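Local coordinates for protein ectonucleoside triphosphate diphosphohydrolase 4 (PDB 6WG5) that belongs to the GDA1/CD39 family of nucleoside phosphatases, whose fold is related to that of the actin-like ATPases, at residues D319-L324 with D346-T351; T391-R396 with A431-L436. All blocks are in the same frame, centred on the assembly; numbering follows the deposited sequence.

Both contacts lie in one lobe of the chain, on the same side of its centre, and both belong to the part that makes it a GDA1/CD39 protein. Their centres are about 20 Å apart and their nearest atoms about 8 Å, so they do not touch. Along the chain they come in series: contact 1 ties the loop after strand 317-319 to helix 345-352, and only then does contact 2 join segment 391-396, on helix 386-392, to the loop between helices 418-427 and 436-456. Helix 436-456 is common ground, since C321 and R349 of contact 1 and D393 and V394 of contact 2 all pack on it. A covalent link and a polar clasp thus hold two loops of the same lobe.

Contact 1. Residues D319-L324 with D346-T351; sequences DPCLPL and DLCRET
A disulfide bridge, C321-C348, ties the loop that follows strand 317-319 to helix 345-352. The SG atoms of C321 and C348 are 2.0 Å apart. The bridge is twisted to a chi3 of 105°. On the helix, C348 holds its SG anti to its backbone N (chi1 180°), while C321 turns its SG beside its own N (chi1 -66°); with these two settings the sulfurs meet between the backbones. F444 of helix 436-456 packs against C321.

C321 sits inside a type I beta turn from D319 to L322. Within it the carboxylate of D319 makes an Asx turn: C321 N donates to D319 OD2 at 3.1 Å, coming from well above the carboxylate plane. R287 and Y290 of helix 283-296 hold that carboxylate from outside, by a salt bridge and a hydrogen bond, so the residue that shapes the turn is itself fixed.

Beside the sulfurs, the ring of P320 lies against the helix. Its CB meets L347 CD2 at 3.9 Å, the two side chains crossing at a slant, and its CG also touches L347 CG. This apolar patch is buried at the proline and runs out to an exposed leucine. The same P320 CG also comes within 4.0 Å of T351 OG1. That hydroxyl is engaged within the helix: T351 OG1 and T351 N reach L347 O from opposite faces of its carbonyl plane, the hydroxyl at 2.7 Å.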
loop_
_atom_site.group_PDB
_atom_site.type_symbol
_atom_site.label_atom_id
_atom_site.label_comp_id
_atom_site.label_asym_id
_atom_site.label_seq_id
_atom_site.Cartn_x
_atom_site.Cartn_y
_atom_site.Cartn_z
ATOM N N ASP A 319 12.201 17.992 24.587
ATOM C CA ASP A 319 12.057 17.163 23.401
ATOM C C ASP A 319 12.002 18.052 22.169
ATOM O O ASP A 319 11.019 18.788 21.996
ATOM C CB ASP A 319 10.794 16.313 23.500
ATOM C CG ASP A 319 10.663 15.327 22.354
ATOM O OD1 ASP A 319 9.581 14.716 22.219
ATOM O OD2 ASP A 319 11.640 15.167 21.590
ATOM N N PRO A 320 13.010 18.029 21.290
ATOM C CA PRO A 320 12.938 18.854 20.074
ATOM C C PRO A 320 11.903 18.371 19.077
ATOM O O PRO A 320 11.559 19.122 18.156
ATOM C CB PRO A 320 14.353 18.745 19.497
ATOM C CG PRO A 320 14.831 17.408 19.953
ATOM C CD PRO A 320 14.230 17.202 21.319
ATOM N N CYS A 321 11.401 17.148 19.234
ATOM C CA CYS A 321 10.419 16.573 18.330
ATOM C C CYS A 321 8.986 16.921 18.713
ATOM O O CYS A 321 8.050 16.349 18.145
ATOM C CB CYS A 321 10.588 15.054 18.283
ATOM S SG CYS A 321 12.153 14.518 17.555
ATOM N N LEU A 322 8.792 17.835 19.663
ATOM C CA LEU A 322 7.462 18.283 20.039
ATOM C C LEU A 322 7.316 19.774 19.765
ATOM O O LEU A 322 8.307 20.512 19.783
ATOM C CB LEU A 322 7.174 18.010 21.522
ATOM C CG LEU A 322 6.833 16.564 21.886
ATOM C CD1 LEU A 322 6.786 16.397 23.395
ATOM C CD2 LEU A 322 5.507 16.138 21.262
ATOM N N PRO A 323 6.096 20.248 19.504
ATOM C CA PRO A 323 5.901 21.683 19.269
ATOM C C PRO A 323 6.416 22.514 20.435
ATOM O O PRO A 323 6.453 22.063 21.581
ATOM C CB PRO A 323 4.382 21.817 19.117
ATOM C CG PRO A 323 3.909 20.467 18.742
ATOM C CD PRO A 323 4.838 19.493 19.394
ATOM N N LEU A 324 6.807 23.746 20.127
ATOM C CA LEU A 324 7.377 24.625 21.139
ATOM C C LEU A 324 6.396 24.847 22.284
ATOM O O LEU A 324 5.239 25.221 22.067
ATOM C CB LEU A 324 7.760 25.963 20.506
ATOM C CG LEU A 324 8.374 27.007 21.441
ATOM C CD1 LEU A 324 9.778 26.600 21.862
ATOM C CD2 LEU A 324 8.390 28.361 20.760
ATOM N N ASP A 346 15.206 20.494 12.798
ATOM C CA ASP A 346 16.494 19.942 12.388
ATOM C C ASP A 346 17.115 19.098 13.495
ATOM O O ASP A 346 17.753 18.076 13.219
ATOM C CB ASP A 346 17.443 21.068 11.978
ATOM C CG ASP A 346 17.071 21.687 10.644
ATOM O OD1 ASP A 346 16.568 20.956 9.761
ATOM O OD2 ASP A 346 17.283 22.906 10.477
ATOM N N LEU A 347 16.947 19.508 14.753
ATOM C CA LEU A 347 17.490 18.723 15.855
ATOM C C LEU A 347 16.686 17.447 16.072
ATOM O O LEU A 347 17.237 16.432 16.512
ATOM C CB LEU A 347 17.523 19.566 17.130
ATOM C CG LEU A 347 18.102 18.911 18.386
ATOM C CD1 LEU A 347 19.521 18.421 18.147
ATOM C CD2 LEU A 347 18.065 19.887 19.550
ATOM N N CYS A 348 15.387 17.478 15.767
ATOM C CA CYS A 348 14.584 16.262 15.832
ATOM C C CYS A 348 15.078 15.225 14.832
ATOM O O CYS A 348 15.163 14.034 15.150
ATOM C CB CYS A 348 13.114 16.592 15.572
ATOM S SG CYS A 348 12.028 15.158 15.623
ATOM N N ARG A 349 15.408 15.662 13.612
ATOM C CA ARG A 349 15.874 14.730 12.591
ATOM C C ARG A 349 17.131 13.999 13.042
ATOM O O ARG A 349 17.255 12.785 12.841
ATOM C CB ARG A 349 16.129 15.470 11.278
ATOM C CG ARG A 349 14.876 16.011 10.618
ATOM C CD ARG A 349 15.146 16.481 9.199
ATOM N NE ARG A 349 16.100 17.587 9.148
ATOM C CZ ARG A 349 17.410 17.454 8.956
ATOM N NH1 ARG A 349 17.955 16.256 8.796
ATOM N NH2 ARG A 349 18.182 18.530 8.925
ATOM N N GLU A 350 18.077 14.717 13.651
ATOM C CA GLU A 350 19.299 14.073 14.121
ATOM C C GLU A 350 19.018 13.116 15.268
ATOM O O GLU A 350 19.672 12.073 15.378
ATOM C CB GLU A 350 20.316 15.128 14.559
ATOM C CG GLU A 350 20.636 16.163 13.494
ATOM C CD GLU A 350 21.134 15.540 12.203
ATOM O OE1 GLU A 350 21.613 14.386 12.242
ATOM O OE2 GLU A 350 21.044 16.203 11.148
ATOM N N THR A 351 18.050 13.445 16.124
ATOM C CA THR A 351 17.783 12.620 17.296
ATOM C C THR A 351 17.178 11.277 16.906
ATOM O O THR A 351 17.493 10.250 17.517
ATOM C CB THR A 351 16.851 13.362 18.253
ATOM O OG1 THR A 351 17.383 14.667 18.520
ATOM C CG2 THR A 351 16.710 12.603 19.561
#

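Contact 2. Residues T391-R396 with A431-L436; sequences TEDVLR and ASHADL
A type I beta turn, A431 to A434, is clasped by D393, next to helix 386-392, just ahead of the N-cap of helix 436-456. The tight part of the contact is D393 itself, a buried residue that grips the turn with both backbone and side chain. Its carbonyl oxygen, D393 O, takes a hydrogen bond from A431 N at 3.0 Å, in the carbonyl plane and nearly straight at 163°. Its carboxylate takes a second: H433 ND1 donates to D393 OD2 at 2.7 Å, on the syn side of the carboxylate. The oxygen lies in the imidazole plane, although carboxylate and ring are turned 62° against each other. H433 extends its ring with CG anti to the backbone N (chi1 179°), and Y389 stacks on that ring, helping to fix its rotation.

Between the two bonds the alanine methyls fill in. A431 CB sits 3.5 Å from D393 O, and CB of the buried A434 is 4.1 Å from D393 CB. V394 meets the same methyl more distantly and is buried on R438 and Q442 of helix 436-456, the helix that D435 caps through R438 N.

H433 and R396 form the exposed rim, but where the histidine is held by a short bond, the arginine is held only loosely. The R396 chain bends at chi2 and chi3, bringing the guanidinium flat against the start of the turn. E392 OE2 lies in the guanidinium plane at its edge, but this salt bridge is long, with NH1 of R396 3.6 Å from the oxygen. Over the centre of one guanidinium face stands A431 N, 3.8 Å from R396 CZ.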
loop_
_atom_site.group_PDB
_atom_site.type_symbol
_atom_site.label_atom_id
_atom_site.label_comp_id
_atom_site.label_asym_id
_atom_site.label_seq_id
_atom_site.Cartn_x
_atom_site.Cartn_y
_atom_site.Cartn_z
ATOM N N THR A 391 2.269 16.320 4.833
ATOM C CA THR A 391 2.445 17.439 3.914
ATOM C C THR A 391 1.199 18.299 3.777
ATOM O O THR A 391 1.318 19.489 3.472
ATOM C CB THR A 391 2.851 16.942 2.518
ATOM O OG1 THR A 391 1.876 16.012 2.026
ATOM C CG2 THR A 391 4.220 16.277 2.550
ATOM N N GLU A 392 0.012 17.737 4.004
ATOM C CA GLU A 392 -1.241 18.428 3.728
ATOM C C GLU A 392 -2.014 18.847 4.969
ATOM O O GLU A 392 -2.534 19.963 5.010
ATOM C CB GLU A 392 -2.147 17.541 2.864
ATOM C CG GLU A 392 -3.495 18.166 2.537
ATOM C CD GLU A 392 -3.362 19.505 1.841
ATOM O OE1 GLU A 392 -2.323 19.728 1.182
ATOM O OE2 GLU A 392 -4.292 20.333 1.958
ATOM N N ASP A 393 -2.108 17.989 5.987
ATOM C CA ASP A 393 -3.108 18.194 7.032
ATOM C C ASP A 393 -2.923 19.526 7.754
ATOM O O ASP A 393 -3.909 20.210 8.055
ATOM C CB ASP A 393 -3.081 17.031 8.022
ATOM C CG ASP A 393 -3.936 15.860 7.562
ATOM O OD1 ASP A 393 -4.290 15.810 6.364
ATOM O OD2 ASP A 393 -4.260 14.990 8.398
ATOM N N VAL A 394 -1.679 19.920 8.042
ATOM C CA VAL A 394 -1.403 21.206 8.667
ATOM C C VAL A 394 -0.501 22.082 7.807
ATOM O O VAL A 394 -0.690 23.302 7.749
ATOM C CB VAL A 394 -0.805 21.036 10.081
ATOM C CG1 VAL A 394 -1.744 20.231 10.958
ATOM C CG2 VAL A 394 0.563 20.392 10.029
ATOM N N LEU A 395 0.485 21.492 7.128
ATOM C CA LEU A 395 1.346 22.282 6.255
ATOM C C LEU A 395 0.656 22.664 4.951
ATOM O O LEU A 395 1.065 23.639 4.312
ATOM C CB LEU A 395 2.639 21.519 5.960
ATOM C CG LEU A 395 3.409 21.040 7.194
ATOM C CD1 LEU A 395 4.715 20.361 6.789
ATOM C CD2 LEU A 395 3.678 22.191 8.162
ATOM N N ARG A 396 -0.374 21.922 4.544
ATOM C CA ARG A 396 -1.235 22.321 3.430
ATOM C C ARG A 396 -0.468 22.374 2.111
ATOM O O ARG A 396 -0.671 23.271 1.289
ATOM C CB ARG A 396 -1.901 23.667 3.719
ATOM C CG ARG A 396 -2.841 23.643 4.908
ATOM C CD ARG A 396 -4.115 22.879 4.588
ATOM N NE ARG A 396 -5.305 23.633 4.971
ATOM C CZ ARG A 396 -6.539 23.344 4.572
ATOM N NH1 ARG A 396 -6.757 22.312 3.767
ATOM N NH2 ARG A 396 -7.557 24.093 4.975
ATOM N N ALA A 431 -6.703 21.283 7.804
ATOM C CA ALA A 431 -7.611 20.387 7.103
ATOM C C ALA A 431 -8.595 19.760 8.081
ATOM O O ALA A 431 -8.250 19.455 9.226
ATOM C CB ALA A 431 -6.823 19.300 6.374
ATOM N N SER A 432 -9.833 19.565 7.622
ATOM C CA SER A 432 -10.854 18.965 8.472
ATOM C C SER A 432 -10.459 17.574 8.951
ATOM O O SER A 432 -11.023 17.087 9.938
ATOM C CB SER A 432 -12.187 18.902 7.723
ATOM O OG SER A 432 -12.054 18.190 6.505
ATOM N N HIS A 433 -9.505 16.925 8.278
ATOM C CA HIS A 433 -9.028 15.618 8.714
ATOM C C HIS A 433 -8.124 15.710 9.936
ATOM O O HIS A 433 -7.978 14.718 10.659
ATOM C CB HIS A 433 -8.277 14.929 7.570
ATOM C CG HIS A 433 -7.716 13.588 7.933
ATOM N ND1 HIS A 433 -6.384 13.394 8.233
ATOM C CD2 HIS A 433 -8.306 12.374 8.042
ATOM C CE1 HIS A 433 -6.178 12.118 8.511
ATOM N NE2 HIS A 433 -7.328 11.478 8.403
ATOM N N ALA A 434 -7.524 16.871 10.185
ATOM C CA ALA A 434 -6.524 17.001 11.234
ATOM C C ALA A 434 -7.192 17.111 12.597
ATOM O O ALA A 434 -8.078 17.946 12.800
ATOM C CB ALA A 434 -5.642 18.224 10.981
ATOM N N ASP A 435 -6.764 16.263 13.525
ATOM C CA ASP A 435 -7.222 16.276 14.905
ATOM C C ASP A 435 -6.082 16.738 15.809
ATOM O O ASP A 435 -5.004 17.117 15.343
ATOM C CB ASP A 435 -7.739 14.892 15.311
ATOM C CG ASP A 435 -6.734 13.789 15.042
ATOM O OD1 ASP A 435 -5.549 14.104 14.800
ATOM O OD2 ASP A 435 -7.128 12.603 15.079
ATOM N N LEU A 436 -6.328 16.707 17.120
ATOM C CA LEU A 436 -5.316 17.169 18.064
ATOM C C LEU A 436 -4.091 16.265 18.065
ATOM O O LEU A 436 -2.973 16.741 18.300
ATOM C CB LEU A 436 -5.913 17.264 19.466
ATOM C CG LEU A 436 -6.787 18.499 19.701
ATOM C CD1 LEU A 436 -7.573 18.364 20.993
ATOM C CD2 LEU A 436 -5.948 19.778 19.714
#